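Local coordinates for genome polyprotein (Rhinovirus C, PDB 6KU8) that probably cleaves the viral polyprotein as its 3C cysteine protease, bound here to the peptide-like inhibitor rupintrivir, at residues 128-131 with 137-140; 73-78 with 161-166; 41-46 with 148-153; 28-31 with 37-40. One frame throughout, in Å; residues are numbered along the deposited sequence.

Interaction 1 of 4, residues 128-131 with 137-140; sequences VNLS and RLLK. With AG7 (4-{2-(4-fluoro-benzyl)-6-methyl-5-[(5-methyl-isoxazole-3-carbonyl)-amino]-4-oxo-heptanoylamino}-5-(2-oxo-pyrrolidin-3-yl)-pentanoic acid ethyl ester), chain B.
The backbone N of Ser131 donates to carbonyl oxygen O60 of rupintrivir at 2.8 Å, with an angle of 159° at the hydrogen. Coming just after the end of strand 115-130, Ser131 thus pairs by its backbone with a peptide-like ligand, consistent with substrate binding in an extended form. Just before it, CB of Leu130 rests against C08 of the inhibitor's fluorobenzyl ring at 3.5 Å, helping to line what is probably the S2 pocket. Behind this wall no hydrogen bond links the two segments, and one methyl does the joining. CG of Leu138 lies opposite its carbonyl carbon (chi1 -72°), and CD1 thereby comes to 3.8 Å from CB of Val128, whose side chain it crosses nearly at right angles. The same Leu138 CD1 meets CD1 of Leu130 tip to tip at 4.0 Å. Strand 115-130 pairs with both 133-136 and 138-141, while Val165 of strand 159-167 and Tyr173 of strand 172-176 pack on Leu138.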
loop_
_atom_site.group_PDB
_atom_site.type_symbol
_atom_site.label_atom_id
_atom_site.label_comp_id
_atom_site.label_asym_id
_atom_site.label_seq_id
_atom_site.Cartn_x
_atom_site.Cartn_y
_atom_site.Cartn_z
ATOM N N VAL A 128 0.105 -4.348 15.986
ATOM C CA VAL A 128 -1.279 -4.142 16.392
ATOM C C VAL A 128 -2.074 -5.296 15.812
ATOM O O VAL A 128 -1.785 -5.771 14.709
ATOM C CB VAL A 128 -1.856 -2.795 15.891
ATOM C CG1 VAL A 128 -3.292 -2.583 16.425
ATOM C CG2 VAL A 128 -0.952 -1.652 16.276
ATOM N N ASN A 129 -3.072 -5.762 16.562
ATOM C CA ASN A 129 -4.012 -6.753 16.047
ATOM C C ASN A 129 -5.085 -6.029 15.242
ATOM O O ASN A 129 -5.875 -5.255 15.794
ATOM C CB ASN A 129 -4.627 -7.576 17.173
ATOM C CG ASN A 129 -3.677 -8.624 17.699
ATOM O OD1 ASN A 129 -2.452 -8.468 17.634
ATOM N ND2 ASN A 129 -4.236 -9.716 18.214
ATOM N N LEU A 130 -5.100 -6.273 13.936
ATOM C CA LEU A 130 -6.094 -5.717 13.031
ATOM C C LEU A 130 -7.082 -6.828 12.700
ATOM O O LEU A 130 -6.710 -7.826 12.075
ATOM C CB LEU A 130 -5.428 -5.172 11.770
ATOM C CG LEU A 130 -4.317 -4.142 11.986
ATOM C CD1 LEU A 130 -3.708 -3.704 10.656
ATOM C CD2 LEU A 130 -4.866 -2.947 12.743
ATOM N N SER A 131 -8.330 -6.668 13.140
ATOM C CA SER A 131 -9.381 -7.663 12.919
ATOM C C SER A 131 -8.936 -9.052 13.375
ATOM O O SER A 131 -9.113 -10.052 12.679
ATOM C CB SER A 131 -9.809 -7.687 11.452
ATOM O OG SER A 131 -10.309 -6.426 11.043
ATOM N N ARG A 137 5.181 -3.926 12.121
ATOM C CA ARG A 137 5.831 -2.876 11.333
ATOM C C ARG A 137 4.838 -1.841 10.810
ATOM O O ARG A 137 4.971 -1.341 9.689
ATOM C CB ARG A 137 6.627 -3.479 10.179
ATOM C CG ARG A 137 7.722 -4.467 10.632
ATOM C CD ARG A 137 8.491 -5.040 9.453
ATOM N NE ARG A 137 9.594 -5.888 9.894
ATOM C CZ ARG A 137 10.252 -6.744 9.119
ATOM N NH1 ARG A 137 9.937 -6.867 7.836
ATOM N NH2 ARG A 137 11.223 -7.490 9.639
ATOM N N LEU A 138 3.843 -1.502 11.625
ATOM C CA LEU A 138 2.858 -0.496 11.246
ATOM C C LEU A 138 3.359 0.903 11.576
ATOM O O LEU A 138 4.045 1.106 12.582
ATOM C CB LEU A 138 1.533 -0.742 11.964
ATOM C CG LEU A 138 0.762 -1.952 11.446
ATOM C CD1 LEU A 138 -0.422 -2.199 12.369
ATOM C CD2 LEU A 138 0.319 -1.704 10.002
ATOM N N LEU A 139 3.019 1.859 10.709
ATOM C CA LEU A 139 3.148 3.285 10.979
ATOM C C LEU A 139 1.744 3.829 11.261
ATOM O O LEU A 139 0.776 3.401 10.628
ATOM C CB LEU A 139 3.787 4.014 9.788
ATOM C CG LEU A 139 5.058 3.403 9.178
ATOM C CD1 LEU A 139 5.557 4.200 7.962
ATOM C CD2 LEU A 139 6.127 3.280 10.250
ATOM N N LYS A 140 1.621 4.737 12.237
ATOM C CA LYS A 140 0.309 5.238 12.638
ATOM C C LYS A 140 0.195 6.730 12.354
ATOM O O LYS A 140 1.169 7.478 12.489
ATOM C CB LYS A 140 0.030 4.971 14.126
ATOM C CG LYS A 140 -1.430 5.277 14.548
ATOM C CD LYS A 140 -1.559 6.341 15.626
ATOM C CE LYS A 140 -0.417 7.316 15.643
ATOM N NZ LYS A 140 -0.405 8.152 16.885
HETATM C C01 AG7 B . -9.680 -2.980 9.997
HETATM C C02 AG7 B . -9.784 -4.085 8.961
HETATM O O03 AG7 B . -9.324 -1.856 9.786
HETATM C C04 AG7 B . -9.000 -3.840 7.679
HETATM C C05 AG7 B . -8.930 -5.217 7.042
HETATM C C06 AG7 B . -7.826 -6.064 7.695
HETATM C C07 AG7 B . -6.546 -5.549 7.828
HETATM C C08 AG7 B . -5.548 -6.308 8.418
HETATM C C09 AG7 B . -5.822 -7.589 8.885
HETATM C C10 AG7 B . -7.103 -8.108 8.755
HETATM C C11 AG7 B . -8.104 -7.348 8.163
HETATM N N12 AG7 B . -9.211 -1.713 6.159
HETATM C C13 AG7 B . -10.130 -0.765 5.505
HETATM C C14 AG7 B . -9.697 0.592 6.034
HETATM C C15 AG7 B . -10.157 0.758 7.533
HETATM C C16 AG7 B . -10.024 2.316 7.933
HETATM N N17 AG7 B . -11.062 2.642 8.687
HETATM O O18 AG7 B . -9.138 3.030 7.606
HETATM C C19 AG7 B . -10.259 -0.756 3.977
HETATM C C20 AG7 B . -10.041 -2.163 3.398
HETATM C C21 AG7 B . -11.484 -2.580 3.223
HETATM O O22 AG7 B . -11.891 -3.887 3.474
HETATM O O23 AG7 B . -12.256 -1.743 2.907
HETATM C C47 AG7 B . -9.813 -2.812 6.895
HETATM O O48 AG7 B . -10.995 -2.894 6.899
HETATM C C50 AG7 B . -13.268 -4.035 3.304
HETATM C C53 AG7 B . -13.584 -5.528 3.234
HETATM C C57 AG7 B . -10.100 -3.500 11.359
HETATM N N58 AG7 B . -9.801 -2.535 12.346
HETATM C C59 AG7 B . -9.401 -2.999 13.629
HETATM O O60 AG7 B . -9.271 -4.132 13.972
HETATM C C78 AG7 B . -11.612 -3.728 11.411
HETATM C C81 AG7 B . -12.069 -4.448 12.686
HETATM F F1 AG7 B . -4.830 -8.329 9.471
HETATM C C82 AG7 B . -12.329 -2.380 11.274
HETATM C C83 AG7 B . -11.965 1.432 8.858
HETATM C C84 AG7 B . -11.447 0.435 7.721
HETATM C C1 AG7 B . -9.191 -1.822 14.505
#

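Interaction 2 of 4, residues 73-78 with 161-166; sequences TEITLL and VAIHVG. With AG7 (4-{2-(4-fluoro-benzyl)-6-methyl-5-[(5-methyl-isoxazole-3-carbonyl)-amino]-4-oxo-heptanoylamino}-5-(2-oxo-pyrrolidin-3-yl)-pentanoic acid ethyl ester), chain B.
Glu74 and Val165 make the closer half of this contact, their side chains sliding past each other in opposite directions: CG of Glu74 lies 3.9 Å from CB of Val165, and CB of Glu74 is equally near to CG1 of Val165. The other half is sparser. With CG1 of Ile163 set between its backbone N and carbonyl carbon (chi1 64°), the extended chain delivers CD1 to CG1 of Ile75 at 4.0 Å, a single apolar touch. No hydrogen bond crosses between the segments, so the six-stranded barrel and the second sheet meet here mainly through side chains. On the ligand side CD of Glu74 is 3.5 Å from C08 of rupintrivir's fluorobenzyl ring, and OE2 of Glu74 probably hydrogen-bonds to ND1 of His43, modelled very short. His164 NE2 donates to lactam oxygen O18 of rupintrivir at 2.9 Å and 165°, while its ND1 bonds to Tyr141 OH. The lactam mimics a glutamine side chain, so this nearly straight bond is consistent with the preference of 3C proteases for glutamine at P1.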
loop_
_atom_site.group_PDB
_atom_site.type_symbol
_atom_site.label_atom_id
_atom_site.label_comp_id
_atom_site.label_asym_id
_atom_site.label_seq_id
_atom_site.Cartn_x
_atom_site.Cartn_y
_atom_site.Cartn_z
ATOM N N THR A 73 3.013 -8.579 7.713
ATOM C CA THR A 73 3.183 -7.144 7.527
ATOM C C THR A 73 1.940 -6.487 6.932
ATOM O O THR A 73 1.868 -5.254 6.903
ATOM C CB THR A 73 4.373 -6.842 6.606
ATOM O OG1 THR A 73 4.068 -7.302 5.279
ATOM C CG2 THR A 73 5.641 -7.509 7.108
ATOM N N GLU A 74 0.982 -7.270 6.437
ATOM C CA GLU A 74 -0.193 -6.826 5.686
ATOM C C GLU A 74 0.188 -6.431 4.260
ATOM O O GLU A 74 -0.680 -5.953 3.502
ATOM C CB GLU A 74 -0.917 -5.639 6.350
ATOM C CG GLU A 74 -2.350 -5.877 6.791
ATOM C CD GLU A 74 -3.116 -6.909 5.961
ATOM O OE1 GLU A 74 -3.017 -8.104 6.272
ATOM O OE2 GLU A 74 -3.855 -6.526 5.037
ATOM N N ILE A 75 1.446 -6.597 3.868
ATOM C CA ILE A 75 1.893 -6.339 2.508
ATOM C C ILE A 75 2.047 -7.655 1.760
ATOM O O ILE A 75 2.749 -8.569 2.214
ATOM C CB ILE A 75 3.211 -5.554 2.487
ATOM C CG1 ILE A 75 2.976 -4.122 2.960
ATOM C CG2 ILE A 75 3.803 -5.583 1.087
ATOM C CD1 ILE A 75 4.222 -3.429 3.330
ATOM N N THR A 76 1.417 -7.733 0.593
ATOM C CA THR A 76 1.607 -8.824 -0.346
ATOM C C THR A 76 2.188 -8.260 -1.634
ATOM O O THR A 76 1.716 -7.229 -2.126
ATOM C CB THR A 76 0.281 -9.534 -0.611
ATOM O OG1 THR A 76 -0.103 -10.252 0.567
ATOM C CG2 THR A 76 0.407 -10.485 -1.779
ATOM N N LEU A 77 3.237 -8.915 -2.150
ATOM C CA LEU A 77 3.809 -8.583 -3.449
ATOM C C LEU A 77 3.142 -9.435 -4.516
ATOM O O LEU A 77 3.003 -10.651 -4.342
ATOM C CB LEU A 77 5.325 -8.834 -3.481
ATOM C CG LEU A 77 6.273 -8.223 -2.442
ATOM C CD1 LEU A 77 7.719 -8.395 -2.872
ATOM C CD2 LEU A 77 5.964 -6.755 -2.211
ATOM N N LEU A 78 2.720 -8.808 -5.609
ATOM C CA LEU A 78 2.228 -9.533 -6.775
ATOM C C LEU A 78 3.216 -9.347 -7.914
ATOM O O LEU A 78 3.607 -8.215 -8.222
ATOM C CB LEU A 78 0.849 -9.052 -7.218
ATOM C CG LEU A 78 -0.270 -8.989 -6.183
ATOM C CD1 LEU A 78 -1.515 -8.412 -6.843
ATOM C CD2 LEU A 78 -0.520 -10.369 -5.585
ATOM N N VAL A 161 6.181 5.738 1.731
ATOM C CA VAL A 161 6.515 5.293 3.070
ATOM C C VAL A 161 5.612 4.180 3.591
ATOM O O VAL A 161 6.046 3.415 4.471
ATOM C CB VAL A 161 6.504 6.528 3.997
ATOM C CG1 VAL A 161 5.502 6.445 5.127
ATOM C CG2 VAL A 161 7.917 6.919 4.419
ATOM N N ALA A 162 4.403 4.015 3.061
ATOM C CA ALA A 162 3.516 2.949 3.526
ATOM C C ALA A 162 2.353 2.812 2.554
ATOM O O ALA A 162 2.130 3.679 1.710
ATOM C CB ALA A 162 2.986 3.221 4.945
ATOM N N ILE A 163 1.636 1.689 2.659
ATOM C CA ILE A 163 0.298 1.564 2.094
ATOM C C ILE A 163 -0.692 1.450 3.248
ATOM O O ILE A 163 -0.409 0.814 4.273
ATOM C CB ILE A 163 0.172 0.375 1.117
ATOM C CG1 ILE A 163 0.396 -0.953 1.861
ATOM C CG2 ILE A 163 1.118 0.597 -0.098
ATOM C CD1 ILE A 163 0.052 -2.195 1.033
ATOM N N HIS A 164 -1.840 2.089 3.084
ATOM C CA HIS A 164 -2.840 2.118 4.136
ATOM C C HIS A 164 -3.481 0.746 4.293
ATOM O O HIS A 164 -3.901 0.140 3.301
ATOM C CB HIS A 164 -3.918 3.149 3.816
ATOM C CG HIS A 164 -4.911 3.286 4.912
ATOM N ND1 HIS A 164 -4.592 3.867 6.118
ATOM C CD2 HIS A 164 -6.181 2.833 5.033
ATOM C CE1 HIS A 164 -5.640 3.813 6.920
ATOM N NE2 HIS A 164 -6.612 3.179 6.289
ATOM N N VAL A 165 -3.589 0.254 5.538
ATOM C CA VAL A 165 -4.116 -1.105 5.701
ATOM C C VAL A 165 -5.188 -1.228 6.788
ATOM O O VAL A 165 -5.882 -2.245 6.850
ATOM C CB VAL A 165 -2.985 -2.121 5.960
ATOM C CG1 VAL A 165 -2.073 -2.250 4.741
ATOM C CG2 VAL A 165 -2.193 -1.752 7.230
ATOM N N GLY A 166 -5.359 -0.219 7.636
ATOM C CA GLY A 166 -6.428 -0.314 8.620
ATOM C C GLY A 166 -6.671 0.979 9.368
ATOM O O GLY A 166 -5.984 1.985 9.166
HETATM C C01 AG7 B . -9.680 -2.980 9.997
HETATM C C02 AG7 B . -9.784 -4.085 8.961
HETATM O O03 AG7 B . -9.324 -1.856 9.786
HETATM C C04 AG7 B . -9.000 -3.840 7.679
HETATM C C05 AG7 B . -8.930 -5.217 7.042
HETATM C C06 AG7 B . -7.826 -6.064 7.695
HETATM C C07 AG7 B . -6.546 -5.549 7.828
HETATM C C08 AG7 B . -5.548 -6.308 8.418
HETATM C C09 AG7 B . -5.822 -7.589 8.885
HETATM C C10 AG7 B . -7.103 -8.108 8.755
HETATM C C11 AG7 B . -8.104 -7.348 8.163
HETATM N N12 AG7 B . -9.211 -1.713 6.159
HETATM C C13 AG7 B . -10.130 -0.765 5.505
HETATM C C14 AG7 B . -9.697 0.592 6.034
HETATM C C15 AG7 B . -10.157 0.758 7.533
HETATM C C16 AG7 B . -10.024 2.316 7.933
HETATM N N17 AG7 B . -11.062 2.642 8.687
HETATM O O18 AG7 B . -9.138 3.030 7.606
HETATM C C19 AG7 B . -10.259 -0.756 3.977
HETATM C C20 AG7 B . -10.041 -2.163 3.398
HETATM C C21 AG7 B . -11.484 -2.580 3.223
HETATM O O22 AG7 B . -11.891 -3.887 3.474
HETATM O O23 AG7 B . -12.256 -1.743 2.907
HETATM C C47 AG7 B . -9.813 -2.812 6.895
HETATM O O48 AG7 B . -10.995 -2.894 6.899
HETATM C C50 AG7 B . -13.268 -4.035 3.304
HETATM C C53 AG7 B . -13.584 -5.528 3.234
HETATM C C57 AG7 B . -10.100 -3.500 11.359
HETATM N N58 AG7 B . -9.801 -2.535 12.346
HETATM C C59 AG7 B . -9.401 -2.999 13.629
HETATM O O60 AG7 B . -9.271 -4.132 13.972
HETATM C C78 AG7 B . -11.612 -3.728 11.411
HETATM C C81 AG7 B . -12.069 -4.448 12.686
HETATM F F1 AG7 B . -4.830 -8.329 9.471
HETATM C C82 AG7 B . -12.329 -2.380 11.274
HETATM C C83 AG7 B . -11.965 1.432 8.858
HETATM C C84 AG7 B . -11.447 0.435 7.721
HETATM C C1 AG7 B . -9.191 -1.822 14.505
#

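Interaction 3 of 4, residues 41-46 with 148-153; sequences PTHAEC and GQCGGV. With AG7 (4-{2-(4-fluoro-benzyl)-6-methyl-5-[(5-methyl-isoxazole-3-carbonyl)-amino]-4-oxo-heptanoylamino}-5-(2-oxo-pyrrolidin-3-yl)-pentanoic acid ethyl ester), chain B.
His43 and Cys150 meet in the cleft of a chymotrypsin-like cysteine protease, where a loop following a strand of one barrel faces the loop ahead of strand 153-156. They probably form the catalytic pair, with Glu74 beside His43 ND1 as the likely third member of a Cys-His-Glu triad. The sulfur comes at the ring's edge: SG of Cys150 lies 3.6 Å from NE2 of His43 and 86° off the ring normal. CG of His43 is tucked between its own backbone N and carbonyl carbon (chi1 70°), a setting that leaves the ring between two partners. C05 of rupintrivir sits 3.3 Å above the centre of one face, and CB of Pro41 covers the opposite face nearer the rim. Gly148 N donates to ester oxygen O23 of the inhibitor at 3.2 Å. A type II turn from Gln149 to Gly152, with positive phi at Gly151, shapes the cysteine loop. Against this turn leans the proline ring, CG of Pro41 approaching Gly151 N to 3.5 Å.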
loop_
_atom_site.group_PDB
_atom_site.type_symbol
_atom_site.label_atom_id
_atom_site.label_comp_id
_atom_site.label_asym_id
_atom_site.label_seq_id
_atom_site.Cartn_x
_atom_site.Cartn_y
_atom_site.Cartn_z
ATOM N N PRO A 41 -2.630 -4.848 -0.255
ATOM C CA PRO A 41 -2.838 -5.300 1.121
ATOM C C PRO A 41 -3.122 -6.799 1.151
ATOM O O PRO A 41 -3.857 -7.329 0.313
ATOM C CB PRO A 41 -4.035 -4.463 1.594
ATOM C CG PRO A 41 -4.031 -3.239 0.635
ATOM C CD PRO A 41 -3.642 -3.853 -0.666
ATOM N N THR A 42 -2.507 -7.487 2.113
ATOM C CA THR A 42 -2.698 -8.934 2.224
ATOM C C THR A 42 -4.169 -9.293 2.409
ATOM O O THR A 42 -4.639 -10.297 1.862
ATOM C CB THR A 42 -1.867 -9.494 3.378
ATOM O OG1 THR A 42 -0.482 -9.270 3.104
ATOM C CG2 THR A 42 -2.109 -11.005 3.540
ATOM N N HIS A 43 -4.918 -8.481 3.165
ATOM C CA HIS A 43 -6.322 -8.813 3.416
ATOM C C HIS A 43 -7.226 -8.559 2.214
ATOM O O HIS A 43 -8.434 -8.800 2.313
ATOM C CB HIS A 43 -6.843 -8.048 4.637
ATOM C CG HIS A 43 -6.999 -6.568 4.419
ATOM N ND1 HIS A 43 -6.066 -5.645 4.853
ATOM C CD2 HIS A 43 -7.984 -5.852 3.820
ATOM C CE1 HIS A 43 -6.469 -4.425 4.531
ATOM N NE2 HIS A 43 -7.632 -4.523 3.908
ATOM N N ALA A 44 -6.696 -8.067 1.092
ATOM C CA ALA A 44 -7.477 -8.079 -0.138
ATOM C C ALA A 44 -7.664 -9.496 -0.661
ATOM O O ALA A 44 -8.567 -9.734 -1.470
ATOM C CB ALA A 44 -6.817 -7.196 -1.206
ATOM N N GLU A 45 -6.831 -10.435 -0.212
ATOM C CA GLU A 45 -6.959 -11.859 -0.539
ATOM C C GLU A 45 -6.953 -12.106 -2.045
ATOM O O GLU A 45 -7.822 -12.795 -2.591
ATOM C CB GLU A 45 -8.210 -12.453 0.111
ATOM C CG GLU A 45 -8.109 -12.524 1.626
ATOM C CD GLU A 45 -9.395 -13.005 2.274
ATOM O OE1 GLU A 45 -10.216 -13.644 1.572
ATOM O OE2 GLU A 45 -9.585 -12.739 3.485
ATOM N N CYS A 46 -5.943 -11.563 -2.720
ATOM C CA CYS A 46 -5.855 -11.736 -4.165
ATOM C C CYS A 46 -5.680 -13.209 -4.522
ATOM O O CYS A 46 -5.013 -13.963 -3.809
ATOM C CB CYS A 46 -4.700 -10.911 -4.730
ATOM S SG CYS A 46 -4.908 -9.116 -4.479
ATOM N N GLY A 148 -12.449 1.400 2.425
ATOM C CA GLY A 148 -12.277 1.686 1.019
ATOM C C GLY A 148 -10.998 2.427 0.663
ATOM O O GLY A 148 -10.669 2.527 -0.520
ATOM N N GLN A 149 -10.260 2.931 1.648
ATOM C CA GLN A 149 -9.002 3.607 1.389
ATOM C C GLN A 149 -7.800 2.675 1.491
ATOM O O GLN A 149 -6.666 3.133 1.349
ATOM C CB GLN A 149 -8.844 4.788 2.347
ATOM C CG GLN A 149 -9.916 5.839 2.143
ATOM C CD GLN A 149 -9.840 6.943 3.153
ATOM O OE1 GLN A 149 -9.220 6.790 4.209
ATOM N NE2 GLN A 149 -10.457 8.082 2.835
ATOM N N CYS A 150 -8.014 1.380 1.721
ATOM C CA CYS A 150 -6.874 0.485 1.838
ATOM C C CYS A 150 -6.106 0.410 0.526
ATOM O O CYS A 150 -6.674 0.522 -0.567
ATOM C CB CYS A 150 -7.309 -0.907 2.281
ATOM S SG CYS A 150 -7.477 -0.979 4.080
ATOM N N GLY A 151 -4.802 0.173 0.654
ATOM C CA GLY A 151 -3.880 0.250 -0.445
ATOM C C GLY A 151 -3.440 1.652 -0.771
ATOM O O GLY A 151 -2.401 1.823 -1.416
ATOM N N GLY A 152 -4.178 2.667 -0.324
ATOM C CA GLY A 152 -3.770 4.037 -0.556
ATOM C C GLY A 152 -2.310 4.220 -0.196
ATOM O O GLY A 152 -1.828 3.605 0.757
ATOM N N VAL A 153 -1.622 5.055 -0.913
ATOM C CA VAL A 153 -0.239 5.330 -0.670
ATOM C C VAL A 153 -0.044 6.411 0.407
ATOM O O VAL A 153 -0.715 7.379 0.398
ATOM C CB VAL A 153 0.479 5.787 -1.950
ATOM C CG1 VAL A 153 1.947 5.909 -1.701
ATOM C CG2 VAL A 153 0.223 4.873 -3.130
HETATM C C01 AG7 B . -9.680 -2.980 9.997
HETATM C C02 AG7 B . -9.784 -4.085 8.961
HETATM O O03 AG7 B . -9.324 -1.856 9.786
HETATM C C04 AG7 B . -9.000 -3.840 7.679
HETATM C C05 AG7 B . -8.930 -5.217 7.042
HETATM C C06 AG7 B . -7.826 -6.064 7.695
HETATM C C07 AG7 B . -6.546 -5.549 7.828
HETATM C C08 AG7 B . -5.548 -6.308 8.418
HETATM C C09 AG7 B . -5.822 -7.589 8.885
HETATM C C10 AG7 B . -7.103 -8.108 8.755
HETATM C C11 AG7 B . -8.104 -7.348 8.163
HETATM N N12 AG7 B . -9.211 -1.713 6.159
HETATM C C13 AG7 B . -10.130 -0.765 5.505
HETATM C C14 AG7 B . -9.697 0.592 6.034
HETATM C C15 AG7 B . -10.157 0.758 7.533
HETATM C C16 AG7 B . -10.024 2.316 7.933
HETATM N N17 AG7 B . -11.062 2.642 8.687
HETATM O O18 AG7 B . -9.138 3.030 7.606
HETATM C C19 AG7 B . -10.259 -0.756 3.977
HETATM C C20 AG7 B . -10.041 -2.163 3.398
HETATM C C21 AG7 B . -11.484 -2.580 3.223
HETATM O O22 AG7 B . -11.891 -3.887 3.474
HETATM O O23 AG7 B . -12.256 -1.743 2.907
HETATM C C47 AG7 B . -9.813 -2.812 6.895
HETATM O O48 AG7 B . -10.995 -2.894 6.899
HETATM C C50 AG7 B . -13.268 -4.035 3.304
HETATM C C53 AG7 B . -13.584 -5.528 3.234
HETATM C C57 AG7 B . -10.100 -3.500 11.359
HETATM N N58 AG7 B . -9.801 -2.535 12.346
HETATM C C59 AG7 B . -9.401 -2.999 13.629
HETATM O O60 AG7 B . -9.271 -4.132 13.972
HETATM C C78 AG7 B . -11.612 -3.728 11.411
HETATM C C81 AG7 B . -12.069 -4.448 12.686
HETATM F F1 AG7 B . -4.830 -8.329 9.471
HETATM C C82 AG7 B . -12.329 -2.380 11.274
HETATM C C83 AG7 B . -11.965 1.432 8.858
HETATM C C84 AG7 B . -11.447 0.435 7.721
HETATM C C1 AG7 B . -9.191 -1.822 14.505
#

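Interaction 4 of 4, residues 28-31 with 37-40; sequences FNML and CAVV
A beta hairpin of the six-stranded antiparallel barrel joins Leu31 to Val39, a hydrogen-bonded pair that exchanges two backbone bonds. Leu31 N donates to Val39 O at 3.2 Å, and Val39 N returns the bond to Leu31 O at 2.9 Å. Beyond this pair the strands splay, their N-to-C directions 148° apart rather than fully antiparallel, and a water takes up the widening: it lies 2.9 Å from Asn29 O and 3.1 Å from Val39 O. The side chain of Asn29 turns to another part of the chain, its ND2 bonded to Gly151 O of the 148-153 loop. Side chains pack on both faces of the hairpin. Leu31 and Val39 share one, whereas Met30, Ala38 and Val40 occupy the other. Met30 extends with CG opposite its backbone N (chi1 -176°), which places CG 3.5 Å from CG1 of Val40 as the two chains pass at a slant. A bend at its last torsion (chi3 85°) then folds the thioether over the alanine, SD and CE of Met30 lying 3.7 and 3.8 Å from CB of Ala38.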
loop_
_atom_site.group_PDB
_atom_site.type_symbol
_atom_site.label_atom_id
_atom_site.label_comp_id
_atom_site.label_asym_id
_atom_site.label_seq_id
_atom_site.Cartn_x
_atom_site.Cartn_y
_atom_site.Cartn_z
ATOM N N PHE A 28 -9.478 -1.997 -3.982
ATOM C CA PHE A 28 -8.265 -1.567 -3.303
ATOM C C PHE A 28 -7.415 -0.784 -4.286
ATOM O O PHE A 28 -7.566 -0.919 -5.505
ATOM C CB PHE A 28 -7.441 -2.749 -2.769
ATOM C CG PHE A 28 -8.176 -3.607 -1.785
ATOM C CD1 PHE A 28 -9.102 -4.547 -2.220
ATOM C CD2 PHE A 28 -7.945 -3.473 -0.422
ATOM C CE1 PHE A 28 -9.795 -5.332 -1.306
ATOM C CE2 PHE A 28 -8.617 -4.260 0.494
ATOM C CZ PHE A 28 -9.544 -5.182 0.062
ATOM N N ASN A 29 -6.509 0.027 -3.739
ATOM C CA ASN A 29 -5.458 0.640 -4.538
ATOM C C ASN A 29 -4.276 -0.315 -4.611
ATOM O O ASN A 29 -3.855 -0.867 -3.591
ATOM C CB ASN A 29 -5.003 1.981 -3.965
ATOM C CG ASN A 29 -3.935 2.627 -4.815
ATOM O OD1 ASN A 29 -4.147 2.900 -5.990
ATOM N ND2 ASN A 29 -2.776 2.875 -4.223
ATOM N N MET A 30 -3.750 -0.501 -5.820
ATOM C CA MET A 30 -2.562 -1.298 -6.068
ATOM C C MET A 30 -1.425 -0.371 -6.478
ATOM O O MET A 30 -1.591 0.467 -7.375
ATOM C CB MET A 30 -2.819 -2.342 -7.160
ATOM C CG MET A 30 -1.621 -3.289 -7.418
ATOM S SD MET A 30 -1.777 -4.222 -8.978
ATOM C CE MET A 30 -1.112 -3.018 -10.138
ATOM N N LEU A 31 -0.277 -0.515 -5.822
ATOM C CA LEU A 31 0.877 0.351 -6.056
ATOM C C LEU A 31 1.964 -0.448 -6.772
ATOM O O LEU A 31 2.579 -1.338 -6.181
ATOM C CB LEU A 31 1.406 0.921 -4.741
ATOM C CG LEU A 31 2.789 1.574 -4.841
ATOM C CD1 LEU A 31 2.720 2.820 -5.710
ATOM C CD2 LEU A 31 3.311 1.906 -3.443
ATOM N N CYS A 37 6.229 -5.936 -10.608
ATOM C CA CYS A 37 5.987 -6.226 -9.198
ATOM C C CYS A 37 5.182 -5.097 -8.562
ATOM O O CYS A 37 5.618 -3.940 -8.577
ATOM C CB CYS A 37 7.301 -6.420 -8.445
ATOM S SG CYS A 37 7.070 -6.735 -6.675
ATOM N N ALA A 38 4.030 -5.440 -7.991
ATOM C CA ALA A 38 3.157 -4.490 -7.314
ATOM C C ALA A 38 2.926 -4.922 -5.872
ATOM O O ALA A 38 3.193 -6.057 -5.475
ATOM C CB ALA A 38 1.799 -4.339 -8.018
ATOM N N VAL A 39 2.397 -3.994 -5.094
ATOM C CA VAL A 39 2.063 -4.228 -3.702
ATOM C C VAL A 39 0.556 -4.065 -3.533
ATOM O O VAL A 39 -0.065 -3.198 -4.159
ATOM C CB VAL A 39 2.883 -3.266 -2.818
ATOM C CG1 VAL A 39 2.029 -2.323 -2.015
ATOM C CG2 VAL A 39 3.887 -4.028 -1.993
ATOM N N VAL A 40 -0.038 -4.966 -2.756
ATOM C CA VAL A 40 -1.447 -4.885 -2.370
ATOM C C VAL A 40 -1.577 -5.290 -0.919
ATOM O O VAL A 40 -0.742 -6.036 -0.379
ATOM C CB VAL A 40 -2.329 -5.806 -3.230
ATOM C CG1 VAL A 40 -2.293 -5.390 -4.695
ATOM C CG2 VAL A 40 -1.856 -7.261 -3.097
HETATM O O HOH W 1 -1.267 -0.933 -2.379
#

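The four contacts illustrate how a cleft between two beta units assembles a site from distant parts of one chain. Interactions 1, 2 and 3 all touch rupintrivir, although the centres of 1 and 3 lie about 14 Å apart. Interactions 2 and 3 meet at the probable triad, their centres about 7 Å apart, where Glu74 of one lies beside His43 of the other. Interaction 4 touches both: Val40 O probably accepts from Thr76 N at 2.9 Å, joining it to strand 75-80 of interaction 2, and Asn29 N probably donates to Cys150 O at 3.2 Å, joining it to the cysteine loop of interaction 3. Interaction 1 joins interaction 2 through packing, CD2 of Leu138 lying 3.7 Å from CG2 of Val165.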